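Local coordinates for protein tapirin (Caldicellulosiruptor hydrothermalis, PDB 6N2C) that is a cellulose-binding protein whose C-terminal beta-helix domain carries a zinc ion and probably helps the thermophilic bacterium adhere to plant biomass, at residues Ser190-Ile195 with Asn538-Phe543; Asn206-Ser211 with Ile233-Ser238; Gly352-Ala357 with Val375-Asn380; Ala371-Leu376 with Asn390-Val395; Glu498-Asn503 with Val512-Ile517. All coordinates share one frame; numbering follows the deposited sequence. Where two conformers were deposited one is given.

From the N terminus, interaction 1 opens first, at 190-195, and closes last, at 538-543, enclosing the others. Within that long loop, interaction 2 closes a short one between 206-211 and 233-238 and touches interaction 1 through Ser209, Ser210 and Ser211. Interactions 3 and 4 follow about 34 and 39 Å from interaction 2, centre to centre; interaction 4 opens at 371 before interaction 3 has ended at 380, so their loops interleave, sharing Val375 and Leu376, with strand 374-378 between strands 354-356 and 393-396. Interaction 5 closes a short loop from helix 494-500 to strand 513-518 near the zinc end of the beta-helix, about 17 Å from interaction 1 between centres.

Interaction 1. Residues Ser190-Ile195 with Asn538-Phe543; sequences SSDKII and NGSLQF
Ile195 and Gln542 run side by side, pointing the same way, with the amide end of the glutamine bent round against the isoleucine: NE2 of Gln542 lies 3.8 Å from CG2 of Ile195, and CD1 of Ile195 is close to both amide heteroatoms. On the other face of the strands, Ile194 and Leu541 are likewise side by side, CG2 of Ile194 meeting CD2 of Leu541 at 4.1 Å. The Phe543 ring turns its edge to the chain, with the carbonyl oxygen of Ile195 in the ring plane. That same oxygen takes the Phe543 N-H at 3.0 Å in a nearly straight bond (173°), one rung of a parallel ladder that also includes Leu541 N to Lys193 O and Ile195 N to Leu541 O.

Toward the loop, serines take over. Ser540 OG, held beside its own backbone N (chi1 -68°), accepts from Lys193 N at 3.1 Å. Ser190 OG accepts from Asp192 N at 2.9 Å, forming an ST turn, and lies 2.7 Å from Gly539 O. A water bridges the two segments, donating to Asp192 OD2 and accepting from Ser540 N.

The ladder joins neighbouring beta-helix coils far apart in sequence. Strand 541-543 lies between strands 194-195 and 522-524; Phe543 also reaches Leu548 and Ile550 of strand 548-552, while Ile194 packs on Met207 and Ser209 of strand 206-209.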
# COMPACT_ATOMS: atom_id res chain seq x y z
N SER A 190 -10.90 -12.77 -4.92
CA SER A 190 -11.93 -12.51 -5.93
C SER A 190 -11.28 -12.18 -7.25
O SER A 190 -10.34 -11.39 -7.25
CB SER A 190 -12.84 -11.36 -5.50
OG SER A 190 -13.79 -11.05 -6.56
N SER A 191 -11.82 -12.73 -8.36
CA SER A 191 -11.44 -12.27 -9.66
C SER A 191 -12.15 -11.03 -10.09
O SER A 191 -11.92 -10.62 -11.24
CB SER A 191 -11.60 -13.32 -10.70
OG SER A 191 -10.92 -14.48 -10.40
N ASP A 192 -12.97 -10.47 -9.24
CA ASP A 192 -13.49 -9.10 -9.48
C ASP A 192 -13.26 -8.24 -8.28
O ASP A 192 -12.09 -8.02 -7.97
CB ASP A 192 -14.93 -9.25 -9.95
CG ASP A 192 -15.51 -7.94 -10.58
OD1 ASP A 192 -14.81 -6.98 -10.75
OD2 ASP A 192 -16.65 -8.03 -11.05
N LYS A 193 -14.27 -7.74 -7.60
CA LYS A 193 -14.08 -6.85 -6.46
C LYS A 193 -14.20 -7.52 -5.12
O LYS A 193 -14.80 -8.59 -5.03
CB LYS A 193 -15.16 -5.77 -6.45
CG LYS A 193 -14.96 -4.73 -7.56
CD LYS A 193 -16.25 -3.92 -7.75
CE LYS A 193 -16.34 -3.26 -9.15
NZ LYS A 193 -15.09 -2.57 -9.58
N ILE A 194 -13.66 -6.88 -4.09
CA ILE A 194 -13.95 -7.23 -2.73
C ILE A 194 -14.56 -6.01 -2.05
O ILE A 194 -13.91 -5.02 -1.93
CB ILE A 194 -12.81 -7.74 -1.91
CG1 ILE A 194 -12.23 -9.01 -2.56
CG2 ILE A 194 -13.29 -8.14 -0.53
CD1 ILE A 194 -11.01 -9.54 -1.80
N ILE A 195 -15.85 -6.13 -1.74
CA ILE A 195 -16.61 -5.04 -1.15
C ILE A 195 -16.98 -5.31 0.25
O ILE A 195 -17.89 -6.10 0.50
CB ILE A 195 -17.83 -4.63 -2.00
CG1 ILE A 195 -17.42 -4.51 -3.48
CG2 ILE A 195 -18.42 -3.32 -1.46
CD1 ILE A 195 -18.54 -4.56 -4.44
N ASN A 538 -14.93 -16.28 -8.32
CA ASN A 538 -14.56 -15.67 -9.62
C ASN A 538 -15.31 -14.37 -9.80
O ASN A 538 -14.78 -13.46 -10.46
CB ASN A 538 -14.94 -16.62 -10.72
CG ASN A 538 -14.04 -16.53 -11.92
OD1 ASN A 538 -12.80 -16.46 -11.82
ND2 ASN A 538 -14.66 -16.72 -13.08
N GLY A 539 -16.51 -14.24 -9.23
CA GLY A 539 -17.20 -12.99 -9.19
C GLY A 539 -16.83 -12.23 -7.96
O GLY A 539 -15.92 -12.63 -7.23
N SER A 540 -17.49 -11.11 -7.74
CA SER A 540 -17.17 -10.28 -6.60
C SER A 540 -17.55 -10.90 -5.27
O SER A 540 -18.56 -11.61 -5.15
CB SER A 540 -17.88 -8.90 -6.67
OG SER A 540 -17.32 -8.17 -7.74
N LEU A 541 -16.79 -10.52 -4.27
CA LEU A 541 -17.07 -10.86 -2.92
C LEU A 541 -17.67 -9.67 -2.18
O LEU A 541 -16.97 -8.66 -1.88
CB LEU A 541 -15.79 -11.34 -2.24
CG LEU A 541 -15.89 -11.59 -0.78
CD1 LEU A 541 -16.93 -12.65 -0.42
CD2 LEU A 541 -14.54 -12.01 -0.29
N GLN A 542 -18.94 -9.80 -1.83
CA GLN A 542 -19.70 -8.62 -1.28
C GLN A 542 -20.25 -9.00 0.00
O GLN A 542 -20.96 -10.03 0.09
CB GLN A 542 -20.79 -8.23 -2.26
CG GLN A 542 -21.75 -7.18 -1.78
CD GLN A 542 -21.89 -6.01 -2.75
OE1 GLN A 542 -22.02 -6.21 -3.99
NE2 GLN A 542 -21.82 -4.78 -2.20
N PHE A 543 -19.95 -8.21 1.02
CA PHE A 543 -20.50 -8.41 2.33
C PHE A 543 -21.75 -7.53 2.43
O PHE A 543 -21.64 -6.31 2.35
CB PHE A 543 -19.49 -8.07 3.41
CG PHE A 543 -18.33 -9.05 3.38
CD1 PHE A 543 -17.24 -8.89 2.49
CD2 PHE A 543 -18.36 -10.18 4.17
CE1 PHE A 543 -16.18 -9.79 2.44
CE2 PHE A 543 -17.32 -11.10 4.10
CZ PHE A 543 -16.22 -10.93 3.23
O HOH W 1 -18.49 -9.84 -10.39

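Interaction 2. Residues Asn206-Ser211 with Ile233-Ser238; sequences NMYSSS and IVKNGS
The Tyr208 ring runs obliquely over the side chains of Ile233 and Lys235: its CD2 lies 4.0 Å from CG2 of Ile233, and its OH is 3.4 Å from CB of Lys235. The ring's stacking partner is Phe189 of the neighbouring strand 186-190. The torsion that swings CG of Tyr208 away from its backbone N (chi1 171°) carries the ring along the strand toward Lys235, whose CB and CG lie against the phenol oxygen while its amine leaves to bond the carbonyl oxygens of Ile456 and Phe461.

The second flat group is the amide of Asn236. Its ND2 gives a proton to Ser210 OG at 2.9 Å, nearly straight (170°) and close to the amide plane. The backbone doubles this link between the same two residues, Asn236 N bonding Ser210 O at 2.7 Å, in the carbonyl plane though bent at the hydrogen (137°), so the asparagine is gripped at both main chain and side chain. ND2 also bonds a glycerol, probably from the crystallisation liquor.

Behind the ring, Ile233 N to Met207 O, Ser209 N to Ile233 O and Lys235 N to Ser209 O make the parallel ladder. On the face that carries Ser209, Val234 places CG1 3.3 Å from Ser211 O.

In-register parallel strands that both leave the sheet through a turn, one coil stacked on the next, are the hallmark of a beta-helix, the fold of this domain.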
# COMPACT_ATOMS: atom_id res chain seq x y z
N ASN A 206 -3.07 -14.51 3.17
CA ASN A 206 -3.06 -13.74 1.90
C ASN A 206 -4.41 -13.37 1.39
O ASN A 206 -5.37 -14.10 1.60
CB ASN A 206 -2.20 -14.49 0.91
CG ASN A 206 -0.77 -14.62 1.43
OD1 ASN A 206 -0.21 -13.66 1.98
ND2 ASN A 206 -0.13 -15.83 1.29
N MET A 207 -4.50 -12.23 0.64
CA MET A 207 -5.77 -11.80 0.09
C MET A 207 -5.50 -11.24 -1.29
O MET A 207 -4.44 -10.62 -1.51
CB MET A 207 -6.39 -10.66 0.98
CG MET A 207 -7.58 -9.98 0.35
SD MET A 207 -8.49 -8.80 1.49
CE MET A 207 -7.34 -8.99 2.87
N TYR A 208 -6.30 -11.67 -2.26
CA TYR A 208 -6.18 -11.22 -3.61
C TYR A 208 -7.51 -10.70 -4.12
O TYR A 208 -8.60 -11.27 -3.91
CB TYR A 208 -5.75 -12.38 -4.56
CG TYR A 208 -5.79 -12.08 -6.05
CD1 TYR A 208 -6.95 -12.22 -6.84
CD2 TYR A 208 -4.66 -11.73 -6.71
CE1 TYR A 208 -6.94 -11.86 -8.16
CE2 TYR A 208 -4.64 -11.41 -8.04
CZ TYR A 208 -5.81 -11.52 -8.77
OH TYR A 208 -5.81 -11.22 -10.13
N SER A 209 -7.45 -9.60 -4.90
CA SER A 209 -8.60 -9.17 -5.66
C SER A 209 -8.11 -8.71 -6.99
O SER A 209 -6.99 -8.18 -7.11
CB SER A 209 -9.26 -8.00 -4.91
OG SER A 209 -10.53 -7.72 -5.43
N SER A 210 -8.93 -8.83 -8.05
CA SER A 210 -8.52 -8.33 -9.32
C SER A 210 -8.91 -6.82 -9.39
O SER A 210 -8.07 -5.97 -9.69
CB SER A 210 -9.20 -9.14 -10.46
OG SER A 210 -8.85 -8.53 -11.73
N SER A 211 -10.19 -6.52 -9.12
CA SER A 211 -10.62 -5.16 -9.11
C SER A 211 -10.58 -4.63 -7.69
O SER A 211 -9.95 -5.25 -6.80
CB SER A 211 -11.99 -5.04 -9.85
OG SER A 211 -12.42 -3.67 -9.84
N ILE A 233 -2.97 -8.19 -2.44
CA ILE A 233 -2.66 -7.93 -3.82
C ILE A 233 -3.92 -7.55 -4.54
O ILE A 233 -4.85 -8.30 -4.55
CB ILE A 233 -2.01 -9.18 -4.53
CG1 ILE A 233 -0.71 -9.55 -3.78
CG2 ILE A 233 -1.86 -8.94 -6.05
CD1 ILE A 233 -0.12 -10.88 -4.22
N VAL A 234 -3.89 -6.40 -5.17
CA VAL A 234 -5.03 -5.87 -5.99
C VAL A 234 -4.47 -5.73 -7.36
O VAL A 234 -3.80 -4.75 -7.74
CB VAL A 234 -5.57 -4.54 -5.46
CG1 VAL A 234 -6.88 -4.22 -6.19
CG2 VAL A 234 -5.89 -4.66 -3.97
N LYS A 235 -4.65 -6.75 -8.15
CA LYS A 235 -3.87 -6.88 -9.37
C LYS A 235 -4.29 -5.82 -10.47
O LYS A 235 -3.43 -5.39 -11.22
CB LYS A 235 -4.15 -8.27 -9.95
CG LYS A 235 -3.62 -8.47 -11.31
CD LYS A 235 -2.32 -9.18 -11.39
CE LYS A 235 -1.97 -9.33 -12.87
NZ LYS A 235 -0.88 -10.21 -13.24
N ASN A 236 -5.58 -5.52 -10.59
CA ASN A 236 -6.11 -4.62 -11.61
C ASN A 236 -7.02 -3.55 -10.98
O ASN A 236 -8.02 -3.15 -11.57
CB ASN A 236 -6.89 -5.45 -12.67
CG ASN A 236 -6.03 -6.50 -13.32
OD1 ASN A 236 -5.07 -6.18 -14.01
ND2 ASN A 236 -6.39 -7.78 -13.14
N GLY A 237 -6.70 -3.11 -9.78
CA GLY A 237 -7.56 -2.18 -9.09
C GLY A 237 -6.88 -1.39 -8.02
O GLY A 237 -5.64 -1.46 -7.88
N SER A 238 -7.66 -0.69 -7.20
CA SER A 238 -7.12 0.09 -6.07
C SER A 238 -7.49 -0.53 -4.77
O SER A 238 -8.27 -1.50 -4.72
CB SER A 238 -7.60 1.54 -6.07
OG SER A 238 -7.31 2.16 -7.28

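Interaction 3. Residues Gly352-Ala357 with Val375-Asn380; sequences GTVVYA and VLYCNN
Tyr377 lies alongside Tyr356, the two rings pointing the same way with their planes only 15° apart. They are slid so far that they barely overlap: the centroids are 5.1 Å apart, and the contact is made by CE1 of Tyr356 against CD1 of Tyr377 at 3.5 Å. Both side chains place CG beside the backbone N (chi1 -58° and -62°), which sends the rings back along their strands in the same direction. The Tyr377 ring thereby reaches back two residues, to the Val354-Val375 pair on the same face, with CG1 of Val354 at its edge, 3.7 Å from CE1. The carbonyl oxygen of Val355 lies in the plane of the same ring.

On the reverse face Val355 and Leu376 sit side by side, CB of the valine 3.8 Å from CD2 of the leucine. Three backbone bonds join the strands: Val355 N to Val375 O, Tyr377 N to Val355 O at 2.8 Å, and the more bent Ala357 N to Tyr377 O. A serine in place of Tyr377 would probably leave the Tyr356 ring without this ring alongside it and open a gap beside CG1 of Val354.

The tyrosine pair sits on one face of the stacked beta-helix coils. Strand 354-356 also bonds strand 333-335, and on the far side strand 393-396 continues the stack, Val395 touching the Tyr377 ring. Val355 and Ala357 pack on Ile339 of strand 338-341.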
# COMPACT_ATOMS: atom_id res chain seq x y z
N GLY A 352 21.53 10.83 8.58
CA GLY A 352 21.91 9.98 7.50
C GLY A 352 21.03 9.88 6.25
O GLY A 352 21.30 9.10 5.32
N THR A 353 19.95 10.62 6.24
CA THR A 353 19.02 10.62 5.17
C THR A 353 19.52 11.35 3.95
O THR A 353 20.34 12.30 4.05
CB THR A 353 17.68 11.21 5.67
OG1 THR A 353 17.88 12.51 6.28
CG2 THR A 353 17.05 10.30 6.68
N VAL A 354 19.05 10.91 2.78
CA VAL A 354 19.39 11.55 1.52
C VAL A 354 18.11 11.65 0.71
O VAL A 354 17.34 10.72 0.69
CB VAL A 354 20.46 10.67 0.74
CG1 VAL A 354 20.83 11.31 -0.57
CG2 VAL A 354 21.69 10.49 1.59
N VAL A 355 17.97 12.73 -0.03
CA VAL A 355 16.86 12.95 -0.93
C VAL A 355 17.38 13.16 -2.32
O VAL A 355 18.32 13.99 -2.52
CB VAL A 355 16.07 14.20 -0.48
CG1 VAL A 355 15.04 14.61 -1.58
CG2 VAL A 355 15.44 13.93 0.84
N TYR A 356 16.93 12.33 -3.28
CA TYR A 356 17.16 12.53 -4.70
C TYR A 356 15.90 12.95 -5.47
O TYR A 356 14.84 12.37 -5.28
CB TYR A 356 17.65 11.23 -5.33
CG TYR A 356 18.92 10.65 -4.72
CD1 TYR A 356 20.21 11.07 -5.18
CD2 TYR A 356 18.87 9.69 -3.77
CE1 TYR A 356 21.36 10.52 -4.58
CE2 TYR A 356 20.00 9.11 -3.25
CZ TYR A 356 21.23 9.54 -3.65
OH TYR A 356 22.34 9.00 -3.09
N ALA A 357 16.04 13.94 -6.30
CA ALA A 357 14.99 14.44 -7.12
C ALA A 357 15.44 14.92 -8.46
O ALA A 357 16.62 15.19 -8.76
CB ALA A 357 14.29 15.61 -6.39
N VAL A 375 21.41 15.49 2.96
CA VAL A 375 21.85 15.96 1.71
C VAL A 375 20.72 15.82 0.68
O VAL A 375 20.13 14.73 0.58
CB VAL A 375 23.09 15.18 1.25
CG1 VAL A 375 23.61 15.73 -0.05
CG2 VAL A 375 24.16 15.22 2.33
N LEU A 376 20.45 16.86 -0.08
CA LEU A 376 19.45 16.86 -1.13
C LEU A 376 20.13 17.06 -2.49
O LEU A 376 20.94 18.00 -2.67
CB LEU A 376 18.39 17.92 -0.89
CG LEU A 376 17.68 17.68 0.46
CD1 LEU A 376 18.29 18.55 1.54
CD2 LEU A 376 16.20 17.91 0.40
N TYR A 377 19.81 16.18 -3.44
CA TYR A 377 20.30 16.25 -4.79
C TYR A 377 19.10 16.53 -5.72
O TYR A 377 18.11 15.81 -5.66
CB TYR A 377 20.94 14.89 -5.23
CG TYR A 377 22.10 14.44 -4.48
CD1 TYR A 377 22.00 13.76 -3.31
CD2 TYR A 377 23.37 14.74 -4.95
CE1 TYR A 377 23.09 13.37 -2.58
CE2 TYR A 377 24.48 14.35 -4.26
CZ TYR A 377 24.36 13.65 -3.10
OH TYR A 377 25.49 13.29 -2.40
N CYS A 378 19.21 17.55 -6.56
CA CYS A 378 18.23 17.84 -7.57
C CYS A 378 18.81 18.31 -8.90
O CYS A 378 19.95 18.84 -8.97
CB CYS A 378 17.13 18.80 -7.05
SG CYS A 378 17.80 20.44 -6.67
N ASN A 379 18.01 18.16 -9.96
CA ASN A 379 18.33 18.79 -11.22
C ASN A 379 17.92 20.27 -11.21
O ASN A 379 18.77 21.16 -11.40
CB ASN A 379 17.71 18.04 -12.38
CG ASN A 379 17.85 18.84 -13.71
OD1 ASN A 379 18.88 19.49 -13.95
ND2 ASN A 379 16.87 18.72 -14.60
N ASN A 380 16.65 20.57 -10.89
CA ASN A 380 16.24 21.93 -10.78
C ASN A 380 15.69 22.16 -9.39
O ASN A 380 14.96 21.31 -8.85
CB ASN A 380 15.21 22.29 -11.83
CG ASN A 380 15.77 22.26 -13.24
OD1 ASN A 380 16.87 22.78 -13.52
ND2 ASN A 380 14.98 21.70 -14.16

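Interaction 4. Residues Ala371-Leu376 with Asn390-Val395; sequences APDTVL and NVKKIV
Leu376 and Val391 cross at about a right angle in the tight, buried half of this contact, CD1 of the leucine reaching 3.6 Å from CG1 of the valine and close to its CB as well. Val391 sets CG1 beside its backbone N (chi1 -52°), turning that methyl against CD1 of the leucine. The backbone is equally close here: Leu376 N bonds Lys393 O at 2.9 Å, almost straight at 170°, and Val395 N bonds Leu376 O at 2.8 Å.

The outer side is the corner itself, a type I turn from Ala371 to Thr374, looser and charged. Lys392 runs alongside Asp373 and bends at chi3 (85°), so that NZ meets Asp373 OD1 in a 2.9 Å salt bridge from above the carboxylate plane. The other oxygen, OD2, is held by Gly352 N, which probably helps fix the rotation of the carboxylate. Exposed Pro372 lays its CB obliquely across the Asn390 amide, 3.8 Å from ND2.

Between the halves lies Thr374 O, which accepts from Lys392 N and, weakly, from Lys393 N. Matching corners stacked one above the other, with parallel strands on both sides, are characteristic of a beta-helix.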
# COMPACT_ATOMS: atom_id res chain seq x y z
N ALA A 371 15.56 19.09 8.21
CA ALA A 371 16.42 17.92 7.89
C ALA A 371 17.87 18.28 8.02
O ALA A 371 18.61 18.21 7.05
CB ALA A 371 16.10 17.43 6.47
N PRO A 372 18.29 18.67 9.24
CA PRO A 372 19.59 19.36 9.35
C PRO A 372 20.79 18.52 8.97
O PRO A 372 21.81 19.08 8.66
CB PRO A 372 19.63 19.75 10.85
CG PRO A 372 18.83 18.64 11.49
CD PRO A 372 17.65 18.53 10.56
N ASP A 373 20.69 17.17 8.98
CA ASP A 373 21.76 16.29 8.52
C ASP A 373 21.63 15.78 7.09
O ASP A 373 22.45 14.96 6.60
CB ASP A 373 21.95 15.05 9.46
CG ASP A 373 23.24 14.32 9.19
OD1 ASP A 373 24.30 15.02 9.01
OD2 ASP A 373 23.28 13.06 9.07
N THR A 374 20.65 16.30 6.36
CA THR A 374 20.30 15.66 5.08
C THR A 374 20.99 16.32 3.95
O THR A 374 21.06 17.60 3.91
CB THR A 374 18.77 15.69 4.89
OG1 THR A 374 18.13 15.05 5.96
CG2 THR A 374 18.26 15.08 3.53
N VAL A 375 21.41 15.49 2.96
CA VAL A 375 21.85 15.96 1.71
C VAL A 375 20.72 15.82 0.68
O VAL A 375 20.13 14.73 0.58
CB VAL A 375 23.09 15.18 1.25
CG1 VAL A 375 23.61 15.73 -0.05
CG2 VAL A 375 24.16 15.22 2.33
N LEU A 376 20.45 16.86 -0.08
CA LEU A 376 19.45 16.86 -1.13
C LEU A 376 20.13 17.06 -2.49
O LEU A 376 20.94 18.00 -2.67
CB LEU A 376 18.39 17.92 -0.89
CG LEU A 376 17.68 17.68 0.46
CD1 LEU A 376 18.29 18.55 1.54
CD2 LEU A 376 16.20 17.91 0.40
N ASN A 390 16.16 23.79 6.48
CA ASN A 390 17.21 23.52 7.44
C ASN A 390 17.87 22.17 7.05
O ASN A 390 17.35 21.09 7.45
CB ASN A 390 16.60 23.50 8.83
CG ASN A 390 17.62 23.21 9.90
OD1 ASN A 390 18.83 23.45 9.71
ND2 ASN A 390 17.17 22.63 10.98
N VAL A 391 18.96 22.22 6.29
CA VAL A 391 19.57 21.05 5.74
C VAL A 391 21.06 21.12 5.80
O VAL A 391 21.62 22.17 6.17
CB VAL A 391 19.13 20.80 4.29
CG1 VAL A 391 17.62 20.81 4.21
CG2 VAL A 391 19.63 21.91 3.35
N LYS A 392 21.71 20.01 5.47
CA LYS A 392 23.18 20.02 5.46
C LYS A 392 23.76 20.48 4.13
O LYS A 392 24.66 21.31 4.10
CB LYS A 392 23.68 18.67 5.86
CG LYS A 392 25.20 18.54 5.95
CD LYS A 392 25.64 17.31 6.73
CE LYS A 392 25.68 16.07 5.87
NZ LYS A 392 25.96 14.85 6.69
N LYS A 393 23.33 19.88 3.03
CA LYS A 393 23.86 20.22 1.71
C LYS A 393 22.81 20.07 0.64
O LYS A 393 21.98 19.17 0.70
CB LYS A 393 25.08 19.33 1.35
CG LYS A 393 25.76 19.60 0.02
CD LYS A 393 26.93 18.66 -0.24
CE LYS A 393 27.79 19.13 -1.39
NZ LYS A 393 28.88 18.13 -1.69
N ILE A 394 22.84 20.98 -0.33
CA ILE A 394 22.03 20.83 -1.53
C ILE A 394 22.99 20.81 -2.70
O ILE A 394 23.90 21.65 -2.82
CB ILE A 394 21.01 21.95 -1.68
CG1 ILE A 394 20.09 22.02 -0.44
CG2 ILE A 394 20.25 21.91 -3.00
CD1 ILE A 394 19.14 23.21 -0.42
N VAL A 395 22.74 19.91 -3.62
CA VAL A 395 23.44 19.79 -4.88
C VAL A 395 22.44 20.05 -5.96
O VAL A 395 21.46 19.34 -6.04
CB VAL A 395 24.05 18.37 -5.02
CG1 VAL A 395 24.68 18.18 -6.39
CG2 VAL A 395 25.10 18.18 -3.96

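Interaction 5. Residues Glu498-Asn503 with Val512-Ile517; sequences EIFNKN and VQIFVI
Asn503 OD1 accepts the backbone N-H of Val512 at 3.1 Å, a fairly straight bond (164°) whose donor stands 19° out of the carbonyl plane. The other end of the same amide gives a weak bond back, ND2 to Val512 O at 3.2 Å and strongly bent, so both polar groups of the Val512 backbone are addressed by one side chain. CG2 of Val512 rests 3.6 Å from Asn503 OD1. Asn503 itself is held by a type I turn, its N bonded to Phe500 O. An alanine at Asn503 is likely to leave Val512 N without this acceptor and the start of strand 513-518 less firmly tied to the turn.

Further out, Asn503 ND2 passes CG1 of Ile514 at 4.0 Å. Ile499 and Ile514 reach tip to tip, CG1 of Ile499 3.9 Å from CD1 of Ile514, which also lies 3.7 Å from Ile499 O. With CG1 of Ile499 trans to the backbone N (chi1 -169°), its CG2 branch is left to meet CG2 of Val516 at 4.0 Å, the two side chains running past one another from opposite sides. The Phe500 ring adds an oblique touch on CG2 of Ile514.

The Asn503 side chain lies about 6 Å from that of the zinc ligand His530. Helix 494-500 rests against strand 513-518, with Ile499 also touching strand 483-488 and Phe500 reaching strands 522-524 and 534-537.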
# COMPACT_ATOMS: atom_id res chain seq x y z
N GLU A 498 -27.43 -21.32 1.24
CA GLU A 498 -27.62 -22.60 1.92
C GLU A 498 -26.43 -22.95 2.84
O GLU A 498 -26.64 -23.37 3.98
CB GLU A 498 -27.80 -23.67 0.86
CG GLU A 498 -28.27 -25.00 1.40
CD GLU A 498 -28.27 -26.12 0.34
OE1 GLU A 498 -28.85 -27.19 0.68
OE2 GLU A 498 -27.70 -25.94 -0.78
N ILE A 499 -25.20 -22.74 2.36
CA ILE A 499 -24.04 -23.00 3.24
C ILE A 499 -23.93 -22.01 4.34
O ILE A 499 -23.63 -22.35 5.52
CB ILE A 499 -22.74 -23.21 2.43
CG1 ILE A 499 -21.64 -23.74 3.35
CG2 ILE A 499 -22.28 -21.97 1.70
CD1 ILE A 499 -20.43 -24.31 2.64
N PHE A 500 -24.19 -20.72 4.05
CA PHE A 500 -24.13 -19.79 5.14
C PHE A 500 -25.17 -20.04 6.23
O PHE A 500 -24.90 -19.78 7.41
CB PHE A 500 -24.21 -18.30 4.67
CG PHE A 500 -22.95 -17.82 4.01
CD1 PHE A 500 -21.82 -17.69 4.77
CD2 PHE A 500 -22.88 -17.46 2.69
CE1 PHE A 500 -20.64 -17.25 4.19
CE2 PHE A 500 -21.67 -17.00 2.13
CZ PHE A 500 -20.54 -16.95 2.91
N ASN A 501 -26.32 -20.53 5.85
CA ASN A 501 -27.33 -20.86 6.87
C ASN A 501 -26.95 -22.08 7.75
O ASN A 501 -27.63 -22.35 8.73
CB ASN A 501 -28.70 -21.01 6.22
CG ASN A 501 -29.38 -19.67 6.01
OD1 ASN A 501 -29.70 -19.30 4.89
ND2 ASN A 501 -29.58 -18.93 7.09
N LYS A 502 -25.87 -22.79 7.43
CA LYS A 502 -25.30 -23.80 8.34
C LYS A 502 -24.59 -23.17 9.51
O LYS A 502 -24.21 -23.89 10.46
CB LYS A 502 -24.32 -24.75 7.62
CG LYS A 502 -24.88 -25.58 6.49
CD LYS A 502 -25.98 -26.52 6.89
CE LYS A 502 -26.62 -27.09 5.63
NZ LYS A 502 -25.62 -27.77 4.75
N ASN A 503 -24.42 -21.84 9.49
CA ASN A 503 -23.95 -21.11 10.65
C ASN A 503 -24.90 -20.16 11.34
O ASN A 503 -25.03 -19.02 10.90
CB ASN A 503 -22.74 -20.32 10.17
CG ASN A 503 -21.55 -20.66 10.95
OD1 ASN A 503 -21.59 -21.54 11.80
ND2 ASN A 503 -20.51 -20.02 10.65
N VAL A 512 -19.35 -23.30 12.94
CA VAL A 512 -18.59 -24.18 12.11
C VAL A 512 -17.89 -23.40 11.03
O VAL A 512 -18.35 -22.35 10.57
CB VAL A 512 -19.46 -25.26 11.48
CG1 VAL A 512 -20.20 -26.03 12.59
CG2 VAL A 512 -20.47 -24.72 10.48
N GLN A 513 -16.82 -23.99 10.58
CA GLN A 513 -16.05 -23.38 9.53
C GLN A 513 -16.73 -23.50 8.22
O GLN A 513 -17.43 -24.45 7.96
CB GLN A 513 -14.65 -23.94 9.49
CG GLN A 513 -13.83 -23.95 10.82
CD GLN A 513 -12.59 -24.79 10.86
OE1 GLN A 513 -12.35 -25.59 9.94
NE2 GLN A 513 -11.82 -24.69 11.97
N ILE A 514 -16.44 -22.52 7.34
CA ILE A 514 -17.12 -22.41 6.06
C ILE A 514 -16.06 -22.22 4.99
O ILE A 514 -15.27 -21.30 5.08
CB ILE A 514 -18.12 -21.24 6.04
CG1 ILE A 514 -19.27 -21.41 7.06
CG2 ILE A 514 -18.69 -21.02 4.66
CD1 ILE A 514 -20.16 -22.53 6.70
N PHE A 515 -16.09 -23.07 3.96
CA PHE A 515 -15.14 -22.96 2.86
C PHE A 515 -15.92 -22.93 1.55
O PHE A 515 -16.60 -23.91 1.20
CB PHE A 515 -14.17 -24.16 2.90
CG PHE A 515 -13.42 -24.24 4.15
CD1 PHE A 515 -12.27 -23.52 4.37
CD2 PHE A 515 -13.93 -25.03 5.22
CE1 PHE A 515 -11.58 -23.59 5.58
CE2 PHE A 515 -13.27 -25.05 6.40
CZ PHE A 515 -12.11 -24.39 6.58
N VAL A 516 -15.82 -21.81 0.84
CA VAL A 516 -16.52 -21.58 -0.43
C VAL A 516 -15.57 -21.30 -1.55
O VAL A 516 -14.73 -20.39 -1.46
CB VAL A 516 -17.59 -20.48 -0.29
CG1 VAL A 516 -18.34 -20.34 -1.60
CG2 VAL A 516 -18.55 -20.79 0.79
N ILE A 517 -15.65 -22.08 -2.64
CA ILE A 517 -14.86 -21.87 -3.82
C ILE A 517 -15.82 -21.87 -5.00
O ILE A 517 -16.42 -22.95 -5.26
CB ILE A 517 -13.79 -22.92 -4.02
CG1 ILE A 517 -12.83 -23.01 -2.79
CG2 ILE A 517 -12.96 -22.56 -5.27
CD1 ILE A 517 -13.33 -24.00 -1.74